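Long-range contacts in pectinesterase (Aspergillus niger, PDB 5C1E), which hydrolyses the methyl esters of pectin to release methanol and leave free galacturonate units, and probably contributes to the softening and rotting of plant tissue: residues 40-45 against 60-65; 154-159 against 174-179; 164-169 against 187-192; 228-233 against 279-284. All coordinates share one frame; numbering follows the deposited sequence.

Contact 1. Residues 40-45 against 60-65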
loop_
_atom_site.group_PDB
_atom_site.type_symbol
_atom_site.label_atom_id
_atom_site.label_comp_id
_atom_site.label_asym_id
_atom_site.label_seq_id
_atom_site.Cartn_x
_atom_site.Cartn_y
_atom_site.Cartn_z
ATOM N N VAL A 40 -2.979 -17.410 8.847
ATOM C CA VAL A 40 -2.235 -18.107 7.810
ATOM C C VAL A 40 -0.849 -18.452 8.329
ATOM O O VAL A 40 -0.080 -17.566 8.752
ATOM C CB VAL A 40 -2.133 -17.270 6.519
ATOM C CG1 VAL A 40 -1.553 -18.090 5.362
ATOM C CG2 VAL A 40 -3.502 -16.740 6.129
ATOM N N ALA A 41 -0.549 -19.749 8.330
ATOM C CA ALA A 41 0.752 -20.222 8.708
ATOM C C ALA A 41 1.720 -20.055 7.554
ATOM O O ALA A 41 1.336 -19.828 6.400
ATOM C CB ALA A 41 0.692 -21.672 9.142
ATOM N N SER A 42 2.993 -20.188 7.895
ATOM C CA SER A 42 4.100 -20.014 6.977
ATOM C C SER A 42 3.864 -20.752 5.662
ATOM O O SER A 42 3.335 -21.870 5.625
ATOM C CB SER A 42 5.412 -20.497 7.625
ATOM O OG SER A 42 5.295 -21.823 8.125
ATOM N N GLY A 43 4.284 -20.105 4.587
ATOM C CA GLY A 43 4.213 -20.693 3.275
ATOM C C GLY A 43 4.176 -19.672 2.174
ATOM O O GLY A 43 3.963 -18.465 2.413
ATOM N N THR A 44 4.372 -20.170 0.964
ATOM C CA THR A 44 4.135 -19.396 -0.255
ATOM C C THR A 44 2.870 -19.947 -0.871
ATOM O O THR A 44 2.792 -21.140 -1.170
ATOM C CB THR A 44 5.317 -19.500 -1.229
ATOM O OG1 THR A 44 6.459 -18.927 -0.602
ATOM C CG2 THR A 44 5.030 -18.768 -2.524
ATOM N N TYR A 45 1.867 -19.081 -0.976
ATOM C CA TYR A 45 0.545 -19.423 -1.458
ATOM C C TYR A 45 0.369 -18.837 -2.869
ATOM O O TYR A 45 0.268 -17.621 -3.054
ATOM C CB TYR A 45 -0.503 -18.910 -0.465
ATOM C CG TYR A 45 -0.359 -19.539 0.902
ATOM C CD1 TYR A 45 0.564 -19.052 1.826
ATOM C CD2 TYR A 45 -1.130 -20.652 1.261
ATOM C CE1 TYR A 45 0.693 -19.645 3.081
ATOM C CE2 TYR A 45 -1.005 -21.255 2.500
ATOM C CZ TYR A 45 -0.094 -20.760 3.402
ATOM O OH TYR A 45 0.021 -21.377 4.615
ATOM N N TYR A 60 -4.453 -12.623 9.475
ATOM C CA TYR A 60 -3.210 -12.571 10.229
ATOM C C TYR A 60 -2.209 -13.529 9.659
ATOM O O TYR A 60 -2.530 -14.692 9.448
ATOM C CB TYR A 60 -3.423 -13.050 11.656
ATOM C CG TYR A 60 -4.339 -12.246 12.516
ATOM C CD1 TYR A 60 -3.935 -11.032 13.040
ATOM C CD2 TYR A 60 -5.591 -12.728 12.862
ATOM C CE1 TYR A 60 -4.764 -10.304 13.887
ATOM C CE2 TYR A 60 -6.419 -12.007 13.701
ATOM C CZ TYR A 60 -5.995 -10.797 14.216
ATOM O OH TYR A 60 -6.833 -10.080 15.033
ATOM N N GLY A 61 -0.976 -13.071 9.493
ATOM C CA GLY A 61 0.125 -13.935 9.111
ATOM C C GLY A 61 0.992 -14.322 10.291
ATOM O O GLY A 61 1.165 -13.560 11.239
ATOM N N GLU A 62 1.540 -15.519 10.217
ATOM C CA GLU A 62 2.485 -16.014 11.209
ATOM C C GLU A 62 3.753 -15.183 11.192
ATOM O O GLU A 62 4.291 -14.895 10.118
ATOM C CB GLU A 62 2.821 -17.487 10.915
ATOM C CG GLU A 62 3.836 -18.075 11.870
ATOM C CD GLU A 62 4.166 -19.528 11.595
ATOM O OE1 GLU A 62 3.549 -20.147 10.736
ATOM O OE2 GLU A 62 5.084 -20.050 12.262
ATOM N N THR A 63 4.216 -14.775 12.373
ATOM C CA THR A 63 5.493 -14.072 12.495
ATOM C C THR A 63 6.028 -14.057 13.915
ATOM O O THR A 63 5.260 -14.013 14.858
ATOM C CB THR A 63 5.381 -12.601 11.999
ATOM O OG1 THR A 63 6.637 -11.939 12.170
ATOM C CG2 THR A 63 4.302 -11.834 12.743
ATOM N N THR A 64 7.358 -14.077 14.051
ATOM C CA THR A 64 8.011 -13.962 15.353
ATOM C C THR A 64 7.922 -12.543 15.932
ATOM O O THR A 64 8.113 -12.359 17.129
ATOM C CB THR A 64 9.500 -14.411 15.292
ATOM O OG1 THR A 64 9.980 -14.679 16.614
ATOM C CG2 THR A 64 10.372 -13.358 14.631
ATOM N N ASP A 65 7.620 -11.554 15.085
ATOM C CA ASP A 65 7.554 -10.143 15.498
ATOM C C ASP A 65 6.505 -9.418 14.650
ATOM O O ASP A 65 6.748 -9.037 13.495
ATOM C CB ASP A 65 8.936 -9.485 15.350
ATOM C CG ASP A 65 8.974 -8.050 15.866
ATOM O OD1 ASP A 65 7.917 -7.508 16.238
ATOM O OD2 ASP A 65 10.089 -7.474 15.920
HETATM O O HOH W 1 6.193 -21.884 10.847
#
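Val40 and Gly61 pair in parallel, and two backbone bonds beside them form the tight side of this contact. Val40 N donates to Tyr60 O at 2.8 Å and almost straight, 169°. Glu62 N returns a bond to Val40 O at 3.0 Å. The side chain of Val40 is buried and packs on Val13 and Val74. Past Ala41 and Glu62 the two backbones part, and the 40-45 chain turns away to start strand 43-46.

The looser side is bridged by Glu62. Its CG stands anti to the backbone N (chi1 178°) and the chain beyond is extended, which carries the carboxylate alongside Ala41 to Ser42. Glu62 OE1 accepts Ser42 N at 2.9 Å. The N-H comes to the anti side of the oxygen and lies 33° out of the carboxylate plane. The same oxygen touches Ala41 CB at 3.6 Å. Here water takes over from protein: water 1 donates to Glu62 OE2 at 2.6 Å and is also hydrogen-bonded to Ser42 OG at 2.9 Å. Ser42 itself is exposed.

Ala41 O accepts the hydroxyl of Tyr45 at 2.7 Å, so the turn is also tied from within its own segment. Strands 36-40 and 57-61 are neighbours in one parallel sheet, and the turn leads from that sheet to the next. This is the stacking of successive coils in a right-handed parallel beta-helix.

Contact 2. Residues 154-159 against 174-179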
loop_
_atom_site.group_PDB
_atom_site.type_symbol
_atom_site.label_atom_id
_atom_site.label_comp_id
_atom_site.label_asym_id
_atom_site.label_seq_id
_atom_site.Cartn_x
_atom_site.Cartn_y
_atom_site.Cartn_z
ATOM N N CYS A 154 4.698 -1.021 6.919
ATOM C CA CYS A 154 4.682 -1.847 5.744
ATOM C C CYS A 154 5.889 -1.530 4.862
ATOM O O CYS A 154 6.579 -0.515 5.045
ATOM C CB CYS A 154 3.393 -1.637 4.939
ATOM S SG CYS A 154 1.872 -2.204 5.761
ATOM N N MET A 155 6.130 -2.423 3.910
ATOM C CA MET A 155 7.153 -2.238 2.907
ATOM C C MET A 155 6.431 -2.240 1.576
ATOM O O MET A 155 5.763 -3.229 1.240
ATOM C CB MET A 155 8.161 -3.381 2.997
ATOM C CG MET A 155 9.483 -3.168 2.274
ATOM S SD MET A 155 9.395 -3.144 0.477
ATOM C CE MET A 155 8.721 -4.773 0.100
ATOM N N ILE A 156 6.538 -1.135 0.833
ATOM C CA ILE A 156 5.920 -1.020 -0.499
ATOM C C ILE A 156 7.035 -0.837 -1.520
ATOM O O ILE A 156 7.773 0.161 -1.476
ATOM C CB ILE A 156 4.900 0.141 -0.599
ATOM C CG1 ILE A 156 3.819 -0.014 0.455
ATOM C CG2 ILE A 156 4.187 0.121 -1.954
ATOM C CD1 ILE A 156 4.024 0.866 1.649
ATOM N N GLU A 157 7.125 -1.791 -2.449
ATOM C CA GLU A 157 8.215 -1.810 -3.426
ATOM C C GLU A 157 7.728 -1.789 -4.856
ATOM O O GLU A 157 6.794 -2.517 -5.233
ATOM C CB GLU A 157 9.099 -3.041 -3.222
ATOM C CG GLU A 157 10.349 -3.028 -4.087
ATOM C CD GLU A 157 11.391 -4.071 -3.715
ATOM O OE1 GLU A 157 12.478 -4.038 -4.321
ATOM O OE2 GLU A 157 11.142 -4.926 -2.851
ATOM N N GLY A 158 8.418 -0.983 -5.663
ATOM C CA GLY A 158 8.179 -0.892 -7.085
ATOM C C GLY A 158 9.009 0.212 -7.705
ATOM O O GLY A 158 9.943 0.743 -7.085
ATOM N N ALA A 159 8.670 0.558 -8.938
ATOM C CA ALA A 159 9.409 1.543 -9.696
ATOM C C ALA A 159 8.528 2.606 -10.340
ATOM O O ALA A 159 8.860 3.788 -10.301
ATOM C CB ALA A 159 10.214 0.845 -10.774
ATOM N N CYS A 174 6.383 3.490 7.101
ATOM C CA CYS A 174 6.589 2.486 6.072
ATOM C C CYS A 174 7.935 2.667 5.403
ATOM O O CYS A 174 8.477 3.786 5.333
ATOM C CB CYS A 174 5.503 2.567 5.002
ATOM S SG CYS A 174 3.852 2.126 5.569
ATOM N N ASP A 175 8.461 1.560 4.888
ATOM C CA ASP A 175 9.609 1.617 4.006
ATOM C C ASP A 175 9.071 1.589 2.595
ATOM O O ASP A 175 8.373 0.656 2.207
ATOM C CB ASP A 175 10.578 0.451 4.265
ATOM C CG ASP A 175 11.389 0.629 5.552
ATOM O OD1 ASP A 175 11.655 1.775 5.971
ATOM O OD2 ASP A 175 11.760 -0.391 6.150
ATOM N N ILE A 176 9.378 2.640 1.839
ATOM C CA ILE A 176 8.933 2.772 0.475
ATOM C C ILE A 176 10.189 2.634 -0.377
ATOM O O ILE A 176 11.100 3.472 -0.307
ATOM C CB ILE A 176 8.186 4.100 0.286
ATOM C CG1 ILE A 176 6.894 4.076 1.102
ATOM C CG2 ILE A 176 7.932 4.389 -1.184
ATOM C CD1 ILE A 176 6.206 5.415 1.242
ATOM N N VAL A 177 10.238 1.547 -1.143
ATOM C CA VAL A 177 11.473 1.034 -1.732
ATOM C C VAL A 177 11.371 1.007 -3.252
ATOM O O VAL A 177 10.590 0.244 -3.799
ATOM C CB VAL A 177 11.771 -0.384 -1.215
ATOM C CG1 VAL A 177 13.113 -0.892 -1.746
ATOM C CG2 VAL A 177 11.752 -0.411 0.317
ATOM N N SER A 178 12.160 1.834 -3.934
ATOM C CA SER A 178 12.163 1.852 -5.399
ATOM C C SER A 178 13.151 0.831 -5.971
ATOM O O SER A 178 14.339 0.830 -5.595
ATOM C CB SER A 178 12.513 3.253 -5.950
ATOM O OG SER A 178 11.420 4.152 -5.892
ATOM N N ASN A 179 12.676 -0.015 -6.893
ATOM C CA ASN A 179 13.532 -1.009 -7.572
ATOM C C ASN A 179 13.779 -0.682 -9.050
ATOM O O ASN A 179 14.227 -1.541 -9.825
ATOM C CB ASN A 179 12.986 -2.440 -7.425
ATOM C CG ASN A 179 11.571 -2.589 -7.932
ATOM O OD1 ASN A 179 11.004 -1.648 -8.481
ATOM N ND2 ASN A 179 10.994 -3.767 -7.749
HETATM O O HOH W 2 12.556 -6.162 -6.924
HETATM O O HOH W 3 10.851 4.502 -8.444
#
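Backbone hydrogen bonds join Met155-Gly158 to Asp175-Ser178 in parallel register. Asp175 N donates to Cys154 O, Ile156 N to Asp175 O, Val177 N to Ile156 O and Gly158 N to Val177 O. The bond from Val177 N is the straightest, 174° at 2.8 Å. Asn179 N closes the row on Gly158 O, but from 50° above that carbonyl plane. CA-H...O contacts accompany these bonds, among them Glu157 CA to Val177 O at 3.2 Å.

The strand axes lie 4.7 Å apart and run nearly parallel. They are equivalent strands of successive coils in the parallel beta-helix, with strands 134-136 and 204-207 on either side.

Apolar contacts form on both faces. Inside, Ile156 CD1 reaches Cys174 CB at 4.0 Å, and Cys154 CB meets Cys174 SG at 3.8 Å. The cysteines are not joined by a disulfide; Cys174 SG instead accepts Cys154 N at 3.5 Å. On the other face the Met155 chain bends at chi2 and chi3, which lays SD against Val177 CG2 at 3.6 Å.

Polar side chains gather at the far end. Glu157 and Asn179 cross at about a right angle, their carboxylate and amide planes 47° apart. Water 2 accepts from Asn179 ND2 and gives a weak bond to Glu157 OE1; ND2 also donates to Gly137 O. Water 3 joins Ser178 OG to Ala159 O, while Ser178 OG has a further hydrogen bond to Tyr162 OH.

Contact 3. Residues 164-169 against 187-192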
loop_
_atom_site.group_PDB
_atom_site.type_symbol
_atom_site.label_atom_id
_atom_site.label_comp_id
_atom_site.label_asym_id
_atom_site.label_seq_id
_atom_site.Cartn_x
_atom_site.Cartn_y
_atom_site.Cartn_z
ATOM N N PHE A 164 -0.790 4.144 -6.366
ATOM C CA PHE A 164 -1.608 4.845 -7.354
ATOM C C PHE A 164 -3.095 4.614 -7.126
ATOM O O PHE A 164 -3.491 3.593 -6.576
ATOM C CB PHE A 164 -1.172 4.459 -8.804
ATOM C CG PHE A 164 -1.665 3.109 -9.258
ATOM C CD1 PHE A 164 -1.125 1.942 -8.719
ATOM C CD2 PHE A 164 -2.657 3.002 -10.209
ATOM C CE1 PHE A 164 -1.596 0.705 -9.109
ATOM C CE2 PHE A 164 -3.135 1.765 -10.600
ATOM C CZ PHE A 164 -2.607 0.619 -10.060
ATOM N N GLY A 165 -3.905 5.577 -7.579
ATOM C CA GLY A 165 -5.363 5.529 -7.416
ATOM C C GLY A 165 -5.874 6.725 -6.654
ATOM O O GLY A 165 -5.132 7.705 -6.438
ATOM N N ASP A 166 -7.137 6.636 -6.235
ATOM C CA ASP A 166 -7.868 7.751 -5.621
ATOM C C ASP A 166 -8.349 7.477 -4.187
ATOM O O ASP A 166 -9.297 8.123 -3.688
ATOM C CB ASP A 166 -9.060 8.151 -6.486
ATOM C CG ASP A 166 -9.707 9.441 -6.030
ATOM O OD1 ASP A 166 -9.006 10.383 -5.638
ATOM O OD2 ASP A 166 -10.942 9.489 -6.041
ATOM N N ALA A 167 -7.701 6.535 -3.522
ATOM C CA ALA A 167 -7.912 6.330 -2.098
ATOM C C ALA A 167 -7.511 7.574 -1.344
ATOM O O ALA A 167 -6.651 8.337 -1.811
ATOM C CB ALA A 167 -7.090 5.149 -1.608
ATOM N N SER A 168 -8.100 7.769 -0.169
ATOM C CA SER A 168 -7.550 8.721 0.769
ATOM C C SER A 168 -6.757 7.896 1.768
ATOM O O SER A 168 -7.336 7.111 2.540
ATOM C CB SER A 168 -8.620 9.552 1.451
ATOM O OG SER A 168 -8.010 10.684 2.015
ATOM N N VAL A 169 -5.436 8.053 1.725
ATOM C CA VAL A 169 -4.548 7.044 2.304
ATOM C C VAL A 169 -3.424 7.651 3.110
ATOM O O VAL A 169 -2.812 8.648 2.708
ATOM C CB VAL A 169 -4.024 6.074 1.205
ATOM C CG1 VAL A 169 -3.379 6.843 0.070
ATOM C CG2 VAL A 169 -3.092 5.014 1.781
ATOM N N SER A 187 -1.533 9.689 -8.050
ATOM C CA SER A 187 -2.892 9.904 -7.568
ATOM C C SER A 187 -3.815 10.272 -8.721
ATOM O O SER A 187 -3.448 11.074 -9.579
ATOM C CB SER A 187 -2.948 10.999 -6.511
ATOM O OG SER A 187 -4.283 11.428 -6.288
ATOM N N SER A 188 -5.018 9.702 -8.690
ATOM C CA SER A 188 -6.061 9.985 -9.672
ATOM C C SER A 188 -7.170 10.897 -9.110
ATOM O O SER A 188 -8.274 10.968 -9.673
ATOM C CB SER A 188 -6.658 8.672 -10.201
ATOM O OG SER A 188 -7.061 7.851 -9.120
ATOM N N ARG A 189 -6.864 11.663 -8.062
ATOM C CA ARG A 189 -7.788 12.694 -7.617
ATOM C C ARG A 189 -8.046 13.661 -8.779
ATOM O O ARG A 189 -7.102 14.145 -9.418
ATOM C CB ARG A 189 -7.232 13.438 -6.400
ATOM C CG ARG A 189 -8.144 14.532 -5.885
ATOM C CD ARG A 189 -7.691 15.064 -4.526
ATOM N NE ARG A 189 -8.554 16.149 -4.053
ATOM C CZ ARG A 189 -8.373 17.458 -4.287
ATOM N NH1 ARG A 189 -9.248 18.328 -3.814
ATOM N NH2 ARG A 189 -7.327 17.919 -4.976
ATOM N N GLU A 190 -9.321 13.927 -9.064
ATOM C CA GLU A 190 -9.664 14.664 -10.279
ATOM C C GLU A 190 -10.732 15.761 -10.167
ATOM O O GLU A 190 -10.984 16.442 -11.147
ATOM C CB GLU A 190 -10.036 13.676 -11.394
ATOM C CG GLU A 190 -11.392 13.027 -11.257
ATOM C CD GLU A 190 -11.627 11.886 -12.255
ATOM O OE1 GLU A 190 -12.781 11.396 -12.322
ATOM O OE2 GLU A 190 -10.690 11.478 -12.969
ATOM N N THR A 191 -11.327 15.945 -8.991
ATOM C CA THR A 191 -12.323 17.000 -8.771
ATOM C C THR A 191 -12.053 17.699 -7.462
ATOM O O THR A 191 -11.453 17.126 -6.555
ATOM C CB THR A 191 -13.783 16.478 -8.747
ATOM O OG1 THR A 191 -13.967 15.507 -7.693
ATOM C CG2 THR A 191 -14.161 15.903 -10.097
ATOM N N SER A 192 -12.480 18.960 -7.372
ATOM C CA SER A 192 -12.291 19.747 -6.159
ATOM C C SER A 192 -13.103 19.189 -4.980
ATOM O O SER A 192 -12.670 19.344 -3.841
ATOM C CB SER A 192 -12.651 21.223 -6.399
ATOM O OG SER A 192 -11.811 21.809 -7.380
#
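Neighbouring coils of the parallel beta-helix meet here, where the strand at Gly165 and the strand ending at Ser187 lead into turns. Gly165 and Ser187 form a single parallel bridge. Ser188 N donates to Gly165 O at 3.0 Å and nearly straight, 166°. It comes from well above the carbonyl plane, 65° out of it. Ser187 CA adds a CA-H...O contact to the same oxygen at 3.3 Å. Tyr198 OH is hydrogen-bonded there too, so Gly165 O has several partners.

Side chains complete the contact beyond the bridge. Ser188 OG lies between its own backbone N and carbonyl carbon (chi1 52°), and this swings it across the peptide between Gly165 and Asp166. It packs on Asp166 CB at 3.3 Å. Asp166 OD1 then lies against Arg189 CA, also at 3.3 Å. This is packing along the arginine backbone, not a salt bridge: Asp166 OD1 and Arg189 NE are 6.0 Å apart.

The loop is braced from within. Ser187 OG accepts Arg189 N at 3.1 Å, an ST turn. The extended Arg189 chain carries its guanidinium away from Asp166, where NE donates to Asp194 O and NH2 to Leu226 O. Thr191 O lies above one face of the guanidinium, 3.6 Å from its plane and offset toward the rim. This is the turn between coils of a parallel beta-helix, with an ST turn at Ser187.

Contact 4. Residues 228-233 against 279-284. With SO4 (sulfate ion), chain E; SO4 (sulfate ion), chain C.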
loop_
_atom_site.group_PDB
_atom_site.type_symbol
_atom_site.label_atom_id
_atom_site.label_comp_id
_atom_site.label_asym_id
_atom_site.label_seq_id
_atom_site.Cartn_x
_atom_site.Cartn_y
_atom_site.Cartn_z
ATOM N N ARG A 228 -3.308 14.847 -5.144
ATOM C CA ARG A 228 -2.870 15.481 -3.898
ATOM C C ARG A 228 -2.058 14.557 -3.010
ATOM O O ARG A 228 -2.569 13.548 -2.508
ATOM C CB ARG A 228 -4.063 15.997 -3.103
ATOM C CG ARG A 228 -3.658 16.723 -1.823
ATOM C CD ARG A 228 -4.727 17.695 -1.358
ATOM N NE ARG A 228 -5.995 17.031 -1.117
ATOM C CZ ARG A 228 -7.126 17.679 -0.850
ATOM N NH1 ARG A 228 -7.128 19.007 -0.769
ATOM N NH2 ARG A 228 -8.252 17.008 -0.648
ATOM N N VAL A 229 -0.797 14.919 -2.813
ATOM C CA VAL A 229 0.138 14.079 -2.069
ATOM C C VAL A 229 1.036 14.951 -1.200
ATOM O O VAL A 229 1.541 15.973 -1.675
ATOM C CB VAL A 229 1.033 13.296 -3.030
ATOM C CG1 VAL A 229 1.986 12.390 -2.265
ATOM C CG2 VAL A 229 0.191 12.477 -4.025
ATOM N N ILE A 230 1.216 14.535 0.057
ATOM C CA ILE A 230 2.182 15.164 0.972
ATOM C C ILE A 230 3.159 14.130 1.521
ATOM O O ILE A 230 2.745 13.054 1.979
ATOM C CB ILE A 230 1.502 15.961 2.123
ATOM C CG1 ILE A 230 2.573 16.605 3.017
ATOM C CG2 ILE A 230 0.563 15.103 2.948
ATOM C CD1 ILE A 230 2.029 17.710 3.890
ATOM N N TYR A 231 4.456 14.446 1.454
ATOM C CA TYR A 231 5.480 13.682 2.148
ATOM C C TYR A 231 5.928 14.533 3.331
ATOM O O TYR A 231 6.404 15.658 3.146
ATOM C CB TYR A 231 6.690 13.409 1.255
ATOM C CG TYR A 231 6.527 12.344 0.175
ATOM C CD1 TYR A 231 5.809 12.614 -0.988
ATOM C CD2 TYR A 231 7.183 11.125 0.261
ATOM C CE1 TYR A 231 5.689 11.662 -2.000
ATOM C CE2 TYR A 231 7.076 10.167 -0.746
ATOM C CZ TYR A 231 6.315 10.434 -1.871
ATOM O OH TYR A 231 6.204 9.501 -2.895
ATOM N N GLN A 232 5.741 14.013 4.537
ATOM C CA GLN A 232 6.006 14.778 5.755
ATOM C C GLN A 232 6.763 13.955 6.790
ATOM O O GLN A 232 6.554 12.734 6.921
ATOM C CB GLN A 232 4.690 15.303 6.353
ATOM C CG GLN A 232 3.645 14.245 6.607
ATOM C CD GLN A 232 2.327 14.817 7.115
ATOM O OE1 GLN A 232 1.899 15.874 6.686
ATOM N NE2 GLN A 232 1.662 14.089 7.980
ATOM N N ASN A 233 7.636 14.623 7.542
ATOM C CA ASN A 233 8.361 13.968 8.625
ATOM C C ASN A 233 9.073 12.682 8.189
ATOM O O ASN A 233 9.205 11.747 8.984
ATOM C CB ASN A 233 7.404 13.645 9.777
ATOM C CG ASN A 233 6.635 14.853 10.265
ATOM O OD1 ASN A 233 7.215 15.901 10.515
ATOM N ND2 ASN A 233 5.316 14.701 10.427
ATOM N N ALA A 279 2.329 23.305 8.012
ATOM C CA ALA A 279 2.180 22.304 9.044
ATOM C C ALA A 279 1.914 20.966 8.394
ATOM O O ALA A 279 1.380 20.910 7.290
ATOM C CB ALA A 279 1.018 22.664 9.953
ATOM N N ALA A 280 2.286 19.897 9.089
ATOM C CA ALA A 280 1.934 18.546 8.674
ATOM C C ALA A 280 0.422 18.346 8.715
ATOM O O ALA A 280 -0.266 18.983 9.503
ATOM C CB ALA A 280 2.623 17.526 9.576
ATOM N N VAL A 281 -0.093 17.456 7.867
ATOM C CA VAL A 281 -1.509 17.082 7.943
ATOM C C VAL A 281 -1.702 15.951 8.941
ATOM O O VAL A 281 -0.770 15.205 9.216
ATOM C CB VAL A 281 -2.122 16.705 6.571
ATOM C CG1 VAL A 281 -1.832 17.795 5.562
ATOM C CG2 VAL A 281 -1.618 15.360 6.072
ATOM N N ASP A 282 -2.910 15.825 9.485
ATOM C CA ASP A 282 -3.185 14.754 10.444
ATOM C C ASP A 282 -4.156 13.733 9.873
ATOM O O ASP A 282 -4.703 13.917 8.793
ATOM C CB ASP A 282 -3.657 15.315 11.812
ATOM C CG ASP A 282 -4.989 16.074 11.747
ATOM O OD1 ASP A 282 -5.741 16.008 10.748
ATOM O OD2 ASP A 282 -5.290 16.743 12.761
ATOM N N LYS A 283 -4.370 12.650 10.608
ATOM C CA LYS A 283 -5.211 11.577 10.117
ATOM C C LYS A 283 -6.678 11.954 10.046
ATOM O O LYS A 283 -7.434 11.340 9.306
ATOM C CB LYS A 283 -5.026 10.309 10.953
ATOM C CG LYS A 283 -3.668 9.672 10.725
ATOM C CD LYS A 283 -3.520 8.295 11.366
ATOM C CE LYS A 283 -3.510 8.351 12.871
ATOM N NZ LYS A 283 -2.322 9.093 13.375
ATOM N N THR A 284 -7.102 12.949 10.811
ATOM C CA THR A 284 -8.487 13.380 10.698
ATOM C C THR A 284 -8.730 13.973 9.300
ATOM O O THR A 284 -9.760 13.718 8.685
ATOM C CB THR A 284 -8.869 14.355 11.819
ATOM O OG1 THR A 284 -8.855 13.642 13.062
ATOM C CG2 THR A 284 -10.253 14.949 11.578
HETATM S S SO4 E . -10.349 19.876 0.338
HETATM O O1 SO4 E . -9.660 20.316 1.575
HETATM O O2 SO4 E . -10.497 18.407 0.326
HETATM O O3 SO4 E . -11.683 20.512 0.267
HETATM O O4 SO4 E . -9.560 20.345 -0.829
HETATM S S SO4 C . 0.582 7.006 12.723
HETATM O O1 SO4 C . 1.549 6.812 13.844
HETATM O O2 SO4 C . 1.225 6.554 11.461
HETATM O O3 SO4 C . -0.686 6.260 12.944
HETATM O O4 SO4 C . 0.232 8.445 12.654
#
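Gln232 holds the 279-284 segment with both ends of its amide. Its OE1 accepts Val281 N at 2.8 Å, in the carbonyl plane and on a lone pair. Its NE2 donates to Val281 O at 2.9 Å (169°), and that oxygen lies nearly in the amide plane. The two bonds satisfy both backbone polar groups of Val281 and should fix the rotation of the amide. The second N-H of NE2 is taken by Asp201 OD1. That carboxylate oxygen also accepts Asn233 ND2, while Asn233 OD1 accepts from Asn260 ND2. With chi1 at 54° and the chain extended beyond CG, Gln232 reaches straight across to the loop.

Ala280 CB lies against the amide oxygen, 3.4 Å from Gln232 OE1. The apolar contact is Ile230 CG2 on Val281 CG2 at 3.8 Å, the side chains sliding past each other in opposite directions.

Two sulfates, probably from the crystallisation liquor, are bound. Arg228 grips the chain E sulfate, NH1 to O4 and NH2 to O2, each 2.8 Å. NH2 also donates to Gly196 O, and the guanidinium makes a cation-pi contact with Trp197. Lys283 NZ donates to O4 of the chain C sulfate at 2.7 Å. Asp282 N-caps helix 283-287, its OD1 accepting Thr285 N. The loop before that helix crosses the outer face of strand 228-232, with Val281 on Ala199 of strand 198-201 and Ala280 on Tyr259 of strand 255-259.

Overall arrangement
All four contacts belong to one parallel beta-helix. Contact 1 lies in its early coils, contacts 2 and 3 further along, and contact 4 where a later segment folds back over a strand. Contacts 1 and 4 are about 32 Å apart between centres, on opposite sides of the chain's centre. Contacts 2 and 3 alternate along the chain, joining successive coils at different sheets, with centres about 19 Å apart. Asp161, the predicted active-site residue, lies in sequence between 154-159 and 164-169; its side chain is about 9 Å from that of Ala159 in contact 2 and from Gly165 in contact 3. Contacts 3 and 4 touch, with Arg189 NE 3.5 Å from Arg228 NH2 near a sulfate.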